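Local structure of MAU2 chromatid cohesion factor homolog (Saccharomyces cerevisiae, 4XDN) at residues 219-223 and 255-259; 228-232 and 492-497; 413-418 and 443-448. The protein takes part in sister chromatid cohesion by forming a complex with SCC2 that is required for cohesin to associate with chromosomes. One frame throughout, in Å; residues are numbered along the deposited sequence.

Contact 1 (219-223 and 255-259); sequences LCYVN and WKLAL
L219 and K256 bring their CA atoms to 6.7 Å, and one turn further on N223 and L259 come almost as near, so the two helical segments advance together. Their axes run nearly parallel, 24° apart, and pass at 10.6 Å, a spacing filled by side chains. The indole of W255 shows how one large ring can organise such an interface. With CG anti to its backbone N (chi1 -172°), the ring reaches across to the neighbouring helix, where L219 lays its CB over the six-membered ring in a CH-pi contact, 3.8 Å from CZ3. C220 meets the same ring at its edge, SG lying 3.9 Å from CH2. The polar corner is answered too: W255 NE1 donates to N223 OD1 at 2.9 Å, N-H...O 150°, with the oxygen in the ring plane. This bond helps fix the indole's rotation and satisfies a buried N-H. L259 fills the remaining angle, CD1 packing on L219 CD2 at 3.7 Å while CD2 lies against the amide of N223. The other amide end is also engaged, for N223 ND2 bonds to the backbone of the second protein chain. Two nearly parallel helices with shorter ones between them fit the chain's mostly helical build. L240 of helix 234-241 packs against L219 and K256; K256 NZ is salt-bridged to E260 of its own helix, and E277 of helix 272-291 packs alongside.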
loop_
_atom_site.group_PDB
_atom_site.type_symbol
_atom_site.label_atom_id
_atom_site.label_comp_id
_atom_site.label_asym_id
_atom_site.label_seq_id
_atom_site.Cartn_x
_atom_site.Cartn_y
_atom_site.Cartn_z
ATOM N N LEU A 219 1.924 -15.267 2.617
ATOM C CA LEU A 219 1.259 -14.167 1.930
ATOM C C LEU A 219 1.351 -12.899 2.770
ATOM O O LEU A 219 1.586 -11.813 2.239
ATOM C CB LEU A 219 -0.205 -14.513 1.641
ATOM C CG LEU A 219 -0.441 -15.568 0.561
ATOM C CD1 LEU A 219 -1.872 -16.077 0.615
ATOM C CD2 LEU A 219 -0.126 -15.006 -0.811
ATOM N N CYS A 220 1.163 -13.042 4.080
ATOM C CA CYS A 220 1.334 -11.923 5.005
ATOM C C CYS A 220 2.754 -11.388 4.889
ATOM O O CYS A 220 2.979 -10.177 4.892
ATOM C CB CYS A 220 1.053 -12.347 6.452
ATOM S SG CYS A 220 -0.652 -12.844 6.816
ATOM N N TYR A 221 3.706 -12.310 4.782
ATOM C CA TYR A 221 5.118 -11.962 4.686
ATOM C C TYR A 221 5.394 -11.150 3.427
ATOM O O TYR A 221 5.934 -10.047 3.497
ATOM C CB TYR A 221 5.970 -13.233 4.692
ATOM C CG TYR A 221 7.465 -13.010 4.776
ATOM C CD1 TYR A 221 7.993 -11.847 5.319
ATOM C CD2 TYR A 221 8.349 -13.974 4.311
ATOM C CE1 TYR A 221 9.362 -11.654 5.399
ATOM C CE2 TYR A 221 9.714 -13.789 4.384
ATOM C CZ TYR A 221 10.215 -12.629 4.927
ATOM O OH TYR A 221 11.576 -12.444 4.996
ATOM N N VAL A 222 5.012 -11.700 2.279
ATOM C CA VAL A 222 5.252 -11.044 1.000
ATOM C C VAL A 222 4.595 -9.666 0.964
ATOM O O VAL A 222 5.213 -8.694 0.528
ATOM C CB VAL A 222 4.733 -11.902 -0.178
ATOM C CG1 VAL A 222 4.794 -11.128 -1.495
ATOM C CG2 VAL A 222 5.543 -13.185 -0.289
ATOM N N ASN A 223 3.352 -9.582 1.432
ATOM C CA ASN A 223 2.634 -8.313 1.431
ATOM C C ASN A 223 3.339 -7.280 2.302
ATOM O O ASN A 223 3.453 -6.116 1.925
ATOM C CB ASN A 223 1.193 -8.498 1.911
ATOM C CG ASN A 223 0.218 -7.541 1.234
ATOM O OD1 ASN A 223 -0.950 -7.876 1.030
ATOM N ND2 ASN A 223 0.698 -6.353 0.869
ATOM N N TRP A 255 -5.632 -13.470 -3.299
ATOM C CA TRP A 255 -4.640 -12.629 -2.644
ATOM C C TRP A 255 -3.255 -12.946 -3.190
ATOM O O TRP A 255 -2.443 -12.049 -3.404
ATOM C CB TRP A 255 -4.687 -12.842 -1.128
ATOM C CG TRP A 255 -3.851 -11.890 -0.330
ATOM C CD1 TRP A 255 -3.293 -10.723 -0.759
ATOM C CD2 TRP A 255 -3.479 -12.031 1.048
ATOM N NE1 TRP A 255 -2.598 -10.126 0.266
ATOM C CE2 TRP A 255 -2.697 -10.910 1.386
ATOM C CE3 TRP A 255 -3.736 -12.996 2.029
ATOM C CZ2 TRP A 255 -2.167 -10.726 2.662
ATOM C CZ3 TRP A 255 -3.208 -12.811 3.296
ATOM C CH2 TRP A 255 -2.432 -11.686 3.601
ATOM N N LYS A 256 -2.992 -14.230 -3.410
ATOM C CA LYS A 256 -1.737 -14.663 -4.010
ATOM C C LYS A 256 -1.571 -14.023 -5.384
ATOM O O LYS A 256 -0.526 -13.451 -5.688
ATOM C CB LYS A 256 -1.691 -16.190 -4.119
ATOM C CG LYS A 256 -0.465 -16.751 -4.826
ATOM C CD LYS A 256 -0.871 -17.682 -5.960
ATOM C CE LYS A 256 0.338 -18.289 -6.657
ATOM N NZ LYS A 256 0.153 -18.361 -8.137
ATOM N N LEU A 257 -2.612 -14.119 -6.206
ATOM C CA LEU A 257 -2.576 -13.572 -7.555
ATOM C C LEU A 257 -2.391 -12.058 -7.534
ATOM O O LEU A 257 -1.647 -11.508 -8.344
ATOM C CB LEU A 257 -3.854 -13.935 -8.309
ATOM C CG LEU A 257 -4.050 -15.426 -8.596
ATOM C CD1 LEU A 257 -5.437 -15.677 -9.157
ATOM C CD2 LEU A 257 -2.987 -15.940 -9.557
ATOM N N ALA A 258 -3.066 -11.389 -6.605
ATOM C CA ALA A 258 -2.945 -9.942 -6.473
ATOM C C ALA A 258 -1.512 -9.556 -6.137
ATOM O O ALA A 258 -0.966 -8.610 -6.703
ATOM C CB ALA A 258 -3.893 -9.423 -5.409
ATOM N N LEU A 259 -0.904 -10.294 -5.216
ATOM C CA LEU A 259 0.451 -9.994 -4.787
ATOM C C LEU A 259 1.445 -10.224 -5.919
ATOM O O LEU A 259 2.429 -9.498 -6.040
ATOM C CB LEU A 259 0.830 -10.837 -3.569
ATOM C CG LEU A 259 0.127 -10.476 -2.260
ATOM C CD1 LEU A 259 0.577 -11.414 -1.147
ATOM C CD2 LEU A 259 0.381 -9.031 -1.870
#

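Contact 2 (228-232 and 492-497); sequences ERFPI and ETDLQF
R229 and D494 lock two loops together at a helix end: R229 is the first residue past helix 212-228, where a positive phi and two bonds back into the last turn make a Schellman motif. The contact illustrates how a helix terminus can present both backbone and side chain to a distant part of the chain.

Charge comes first. One nitrogen, R229 NH1, sits between both carboxylate oxygens of D494, 2.7 Å from OD1 and 2.8 Å from OD2. The bond to OD2 uses the syn lone pair and is fairly straight (158°), and the two planar groups lie nearly coplanar, 19° apart. D494 gets there because its CG sits between the backbone N and the carbonyl carbon (chi1 69°), which folds the carboxylate back toward the arginine. The other terminal nitrogen, NH2, has a salt bridge to E447, so the guanidinium is held between two acids, probably stabilising its charge.

Backbone polar contacts form a second layer. The carbonyl O of R229 accepts from D494 N at 2.8 Å and also receives a CA-H...O contact from T493, its CA 3.2 Å away.

Van der Waals and ring-edge contacts border these. P231 sets CG 3.7 Å from T493 O and touches the edge of the F497 ring, CB to CE2 3.8 Å; Q496 CG covers a face of that ring. F230 turns its own ring edge to E492 O, while H193 and K197 of helix 193-206 also engage the ring.

Water completes the join: a single molecule donates to F230 O at 2.6 Å and, more weakly, to D494 OD2.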
loop_
_atom_site.group_PDB
_atom_site.type_symbol
_atom_site.label_atom_id
_atom_site.label_comp_id
_atom_site.label_asym_id
_atom_site.label_seq_id
_atom_site.Cartn_x
_atom_site.Cartn_y
_atom_site.Cartn_z
ATOM N N GLU A 228 6.771 -2.327 2.329
ATOM C CA GLU A 228 8.003 -1.641 2.714
ATOM C C GLU A 228 8.985 -1.554 1.546
ATOM O O GLU A 228 10.058 -0.959 1.669
ATOM C CB GLU A 228 8.661 -2.363 3.892
ATOM C CG GLU A 228 7.825 -2.390 5.168
ATOM C CD GLU A 228 7.664 -1.017 5.799
ATOM O OE1 GLU A 228 8.435 -0.099 5.453
ATOM O OE2 GLU A 228 6.761 -0.856 6.647
ATOM N N ARG A 229 8.606 -2.150 0.417
ATOM C CA ARG A 229 9.473 -2.251 -0.755
ATOM C C ARG A 229 10.809 -2.906 -0.415
ATOM O O ARG A 229 11.836 -2.579 -1.006
ATOM C CB ARG A 229 9.710 -0.867 -1.380
ATOM C CG ARG A 229 8.453 -0.200 -1.930
ATOM C CD ARG A 229 7.787 -1.037 -3.009
ATOM N NE ARG A 229 7.552 -0.269 -4.232
ATOM C CZ ARG A 229 8.245 -0.394 -5.361
ATOM N NH1 ARG A 229 9.238 -1.268 -5.466
ATOM N NH2 ARG A 229 7.936 0.360 -6.403
ATOM N N PHE A 230 10.789 -3.829 0.541
ATOM C CA PHE A 230 11.971 -4.623 0.846
ATOM C C PHE A 230 12.143 -5.701 -0.215
ATOM O O PHE A 230 11.155 -6.191 -0.762
ATOM C CB PHE A 230 11.865 -5.276 2.229
ATOM C CG PHE A 230 11.992 -4.314 3.377
ATOM C CD1 PHE A 230 12.904 -3.273 3.341
ATOM C CD2 PHE A 230 11.199 -4.462 4.505
ATOM C CE1 PHE A 230 13.020 -2.395 4.400
ATOM C CE2 PHE A 230 11.310 -3.587 5.569
ATOM C CZ PHE A 230 12.224 -2.552 5.517
ATOM N N PRO A 231 13.398 -6.068 -0.521
ATOM C CA PRO A 231 13.621 -7.217 -1.403
ATOM C C PRO A 231 12.966 -8.479 -0.856
ATOM O O PRO A 231 13.070 -8.748 0.342
ATOM C CB PRO A 231 15.145 -7.358 -1.419
ATOM C CG PRO A 231 15.649 -5.996 -1.123
ATOM C CD PRO A 231 14.660 -5.390 -0.174
ATOM N N ILE A 232 12.298 -9.237 -1.717
ATOM C CA ILE A 232 11.664 -10.477 -1.295
ATOM C C ILE A 232 12.650 -11.638 -1.436
ATOM O O ILE A 232 13.156 -11.885 -2.530
ATOM C CB ILE A 232 10.394 -10.779 -2.111
ATOM C CG1 ILE A 232 9.462 -9.563 -2.116
ATOM C CG2 ILE A 232 9.678 -11.998 -1.533
ATOM C CD1 ILE A 232 8.252 -9.710 -3.013
ATOM N N GLU A 492 18.650 -0.831 -0.054
ATOM C CA GLU A 492 17.755 -1.425 0.937
ATOM C C GLU A 492 16.302 -1.470 0.453
ATOM O O GLU A 492 15.383 -1.659 1.251
ATOM C CB GLU A 492 17.850 -0.655 2.260
ATOM C CG GLU A 492 17.555 0.834 2.154
ATOM C CD GLU A 492 17.905 1.595 3.424
ATOM O OE1 GLU A 492 18.828 1.163 4.147
ATOM O OE2 GLU A 492 17.255 2.627 3.697
ATOM N N THR A 493 16.107 -1.305 -0.854
ATOM C CA THR A 493 14.788 -1.431 -1.476
ATOM C C THR A 493 14.839 -2.433 -2.626
ATOM O O THR A 493 15.921 -2.819 -3.068
ATOM C CB THR A 493 14.272 -0.081 -2.013
ATOM O OG1 THR A 493 15.178 0.430 -3.000
ATOM C CG2 THR A 493 14.128 0.928 -0.884
ATOM N N ASP A 494 13.672 -2.844 -3.114
ATOM C CA ASP A 494 13.605 -3.788 -4.228
ATOM C C ASP A 494 13.826 -3.082 -5.566
ATOM O O ASP A 494 13.907 -3.729 -6.608
ATOM C CB ASP A 494 12.258 -4.520 -4.238
ATOM C CG ASP A 494 11.096 -3.611 -4.600
ATOM O OD1 ASP A 494 10.837 -3.417 -5.808
ATOM O OD2 ASP A 494 10.435 -3.095 -3.676
ATOM N N LEU A 495 13.928 -1.756 -5.531
ATOM C CA LEU A 495 14.136 -0.970 -6.743
ATOM C C LEU A 495 15.480 -1.280 -7.393
ATOM O O LEU A 495 15.663 -1.057 -8.589
ATOM C CB LEU A 495 14.045 0.524 -6.429
ATOM C CG LEU A 495 12.671 1.041 -6.004
ATOM C CD1 LEU A 495 12.767 2.491 -5.557
ATOM C CD2 LEU A 495 11.666 0.899 -7.134
ATOM N N GLN A 496 16.420 -1.794 -6.605
ATOM C CA GLN A 496 17.727 -2.172 -7.130
ATOM C C GLN A 496 17.595 -3.316 -8.129
ATOM O O GLN A 496 18.517 -3.588 -8.894
ATOM C CB GLN A 496 18.670 -2.577 -5.996
ATOM C CG GLN A 496 18.247 -3.841 -5.261
ATOM C CD GLN A 496 19.106 -4.125 -4.044
ATOM O OE1 GLN A 496 20.247 -4.568 -4.167
ATOM N NE2 GLN A 496 18.560 -3.870 -2.861
ATOM N N PHE A 497 16.445 -3.987 -8.108
ATOM C CA PHE A 497 16.165 -5.076 -9.036
ATOM C C PHE A 497 15.176 -4.641 -10.113
ATOM O O PHE A 497 14.694 -5.466 -10.890
ATOM C CB PHE A 497 15.620 -6.286 -8.282
ATOM C CG PHE A 497 16.489 -6.724 -7.139
ATOM C CD1 PHE A 497 17.778 -7.179 -7.367
ATOM C CD2 PHE A 497 16.017 -6.684 -5.838
ATOM C CE1 PHE A 497 18.581 -7.583 -6.317
ATOM C CE2 PHE A 497 16.816 -7.089 -4.784
ATOM C CZ PHE A 497 18.098 -7.539 -5.025
HETATM O O HOH W 1 9.211 -5.585 -2.441
#

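Contact 3 (413-418 and 443-448); sequences PGYVRL and GTSSEV. With SO4 (sulfate ion), chain C.
R417 bends over a sulfate ion and brings the far end of its guanidinium to T444, NH2 lying 3.5 Å from CG2, so an anion site and a van der Waals contact with a methyl share one side chain. The ion, probably from the crystallisation liquor, occupies the N-terminal end of helix 415-426. G414 N donates to its O3 at 2.7 Å, V416 N to O1 at 3.3 Å and R417 N to O4 at 3.0 Å. R417 NE adds a bond to O4, also 3.0 Å long, with O4 near the guanidinium plane; the links from NE and NH2 to O3 are weak. What allows this is the first torsion of R417 (chi1 51°), which sets CG between the backbone N and the carbonyl carbon and curls the chain back over the first turn.

Anion binding by main-chain N-H groups is a well-known property of helix N-termini, where the helix dipole probably adds its attraction to that of the arginine. G414, in the N-cap position, has a positive phi (94°), and its CA faces the methyl of T444. Across the contact lies a second helix start: S445 caps helix 446-466, its OG accepting a weak bond from V448 N.

Between the two starts the contact is mostly van der Waals. P413 rests CB on G443 O at 3.2 Å. V448 is the main apolar wedge, its CG2 meeting the edge of the Y415 ring 3.7 Å from CE1, and its CG1 facing L418 CD2 at 4.3 Å. Helix 432-440, linking the two, touches V448, L418 and R417 through L438, while F388 stacks on Y415. E447 OE1 bonds to the backbone of the second protein chain.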
loop_
_atom_site.group_PDB
_atom_site.type_symbol
_atom_site.label_atom_id
_atom_site.label_comp_id
_atom_site.label_asym_id
_atom_site.label_seq_id
_atom_site.Cartn_x
_atom_site.Cartn_y
_atom_site.Cartn_z
ATOM N N PRO A 413 1.872 9.507 1.098
ATOM C CA PRO A 413 2.677 10.601 1.658
ATOM C C PRO A 413 3.699 11.165 0.674
ATOM O O PRO A 413 4.522 10.419 0.142
ATOM C CB PRO A 413 3.384 9.944 2.850
ATOM C CG PRO A 413 2.550 8.766 3.194
ATOM C CD PRO A 413 1.996 8.275 1.897
ATOM N N GLY A 414 3.638 12.472 0.438
ATOM C CA GLY A 414 4.622 13.149 -0.388
ATOM C C GLY A 414 4.240 13.299 -1.850
ATOM O O GLY A 414 4.977 13.911 -2.620
ATOM N N TYR A 415 3.092 12.751 -2.235
ATOM C CA TYR A 415 2.665 12.789 -3.632
ATOM C C TYR A 415 2.327 14.205 -4.101
ATOM O O TYR A 415 2.687 14.596 -5.213
ATOM C CB TYR A 415 1.455 11.871 -3.848
ATOM C CG TYR A 415 1.801 10.424 -4.149
ATOM C CD1 TYR A 415 3.072 9.918 -3.901
ATOM C CD2 TYR A 415 0.853 9.567 -4.694
ATOM C CE1 TYR A 415 3.384 8.598 -4.181
ATOM C CE2 TYR A 415 1.157 8.247 -4.978
ATOM C CZ TYR A 415 2.423 7.768 -4.719
ATOM O OH TYR A 415 2.729 6.454 -4.999
ATOM N N VAL A 416 1.635 14.967 -3.258
ATOM C CA VAL A 416 1.213 16.315 -3.625
ATOM C C VAL A 416 2.409 17.236 -3.826
ATOM O O VAL A 416 2.495 17.936 -4.833
ATOM C CB VAL A 416 0.278 16.922 -2.555
ATOM C CG1 VAL A 416 0.025 18.408 -2.819
ATOM C CG2 VAL A 416 -1.034 16.163 -2.518
ATOM N N ARG A 417 3.324 17.240 -2.866
ATOM C CA ARG A 417 4.482 18.126 -2.937
ATOM C C ARG A 417 5.540 17.600 -3.909
ATOM O O ARG A 417 6.441 18.340 -4.305
ATOM C CB ARG A 417 5.089 18.344 -1.544
ATOM C CG ARG A 417 5.386 17.088 -0.745
ATOM C CD ARG A 417 5.203 17.333 0.753
ATOM N NE ARG A 417 4.928 16.095 1.483
ATOM C CZ ARG A 417 5.498 15.739 2.633
ATOM N NH1 ARG A 417 6.394 16.518 3.226
ATOM N NH2 ARG A 417 5.164 14.586 3.196
ATOM N N LEU A 418 5.425 16.335 -4.305
ATOM C CA LEU A 418 6.265 15.805 -5.369
ATOM C C LEU A 418 5.839 16.428 -6.691
ATOM O O LEU A 418 6.670 16.928 -7.451
ATOM C CB LEU A 418 6.175 14.276 -5.447
ATOM C CG LEU A 418 6.877 13.637 -6.654
ATOM C CD1 LEU A 418 8.345 14.047 -6.723
ATOM C CD2 LEU A 418 6.756 12.123 -6.622
ATOM N N GLY A 443 7.849 10.884 6.828
ATOM C CA GLY A 443 6.617 10.184 6.508
ATOM C C GLY A 443 6.564 9.629 5.097
ATOM O O GLY A 443 5.694 8.821 4.774
ATOM N N THR A 444 7.500 10.054 4.255
ATOM C CA THR A 444 7.468 9.702 2.841
ATOM C C THR A 444 8.177 8.386 2.556
ATOM O O THR A 444 9.197 8.072 3.167
ATOM C CB THR A 444 8.112 10.801 1.986
ATOM O OG1 THR A 444 9.519 10.863 2.256
ATOM C CG2 THR A 444 7.470 12.146 2.292
ATOM N N SER A 445 7.628 7.622 1.616
ATOM C CA SER A 445 8.223 6.358 1.207
ATOM C C SER A 445 9.597 6.588 0.591
ATOM O O SER A 445 9.900 7.684 0.117
ATOM C CB SER A 445 7.319 5.637 0.206
ATOM O OG SER A 445 7.302 6.311 -1.041
ATOM N N SER A 446 10.422 5.548 0.596
ATOM C CA SER A 446 11.766 5.637 0.044
ATOM C C SER A 446 11.719 5.899 -1.457
ATOM O O SER A 446 12.588 6.576 -2.002
ATOM C CB SER A 446 12.550 4.355 0.338
ATOM O OG SER A 446 11.885 3.220 -0.183
ATOM N N GLU A 447 10.696 5.368 -2.119
ATOM C CA GLU A 447 10.537 5.544 -3.558
ATOM C C GLU A 447 10.409 7.022 -3.921
ATOM O O GLU A 447 11.046 7.495 -4.863
ATOM C CB GLU A 447 9.315 4.772 -4.054
ATOM C CG GLU A 447 9.093 4.848 -5.556
ATOM C CD GLU A 447 7.912 4.014 -6.007
ATOM O OE1 GLU A 447 6.875 4.025 -5.309
ATOM O OE2 GLU A 447 8.019 3.344 -7.055
ATOM N N VAL A 448 9.584 7.745 -3.171
ATOM C CA VAL A 448 9.399 9.174 -3.390
ATOM C C VAL A 448 10.676 9.926 -3.047
ATOM O O VAL A 448 11.088 10.833 -3.774
ATOM C CB VAL A 448 8.226 9.724 -2.553
ATOM C CG1 VAL A 448 8.162 11.251 -2.622
ATOM C CG2 VAL A 448 6.914 9.113 -3.025
HETATM S S SO4 C . 1.509 15.283 0.568
HETATM O O1 SO4 C . 0.530 14.545 -0.228
HETATM O O2 SO4 C . 0.856 16.409 1.229
HETATM O O3 SO4 C . 2.090 14.393 1.572
HETATM O O4 SO4 C . 2.560 15.790 -0.305
#

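In the fold
Contact 1 is the buried one; contacts 2 and 3 are partly buried, with exposed residues at their margins. Helix 212-228 links contacts 1 and 2: its body packs in the first and the loop that follows it serves the second, V222 touching I232 where they meet. Contacts 1 and 3 join elements close in sequence, whereas contact 2 ties loops 260 residues apart, with contact 3 nested in the span it closes. Those two meet where T493 packs on S446 and L495 on E447, beside the R229-E447 salt bridge. Chemistry follows place: ring packing in the core, ion pairing between loops, anion binding at a helix start. The second protein chain reaches all three, touching contact 2 least.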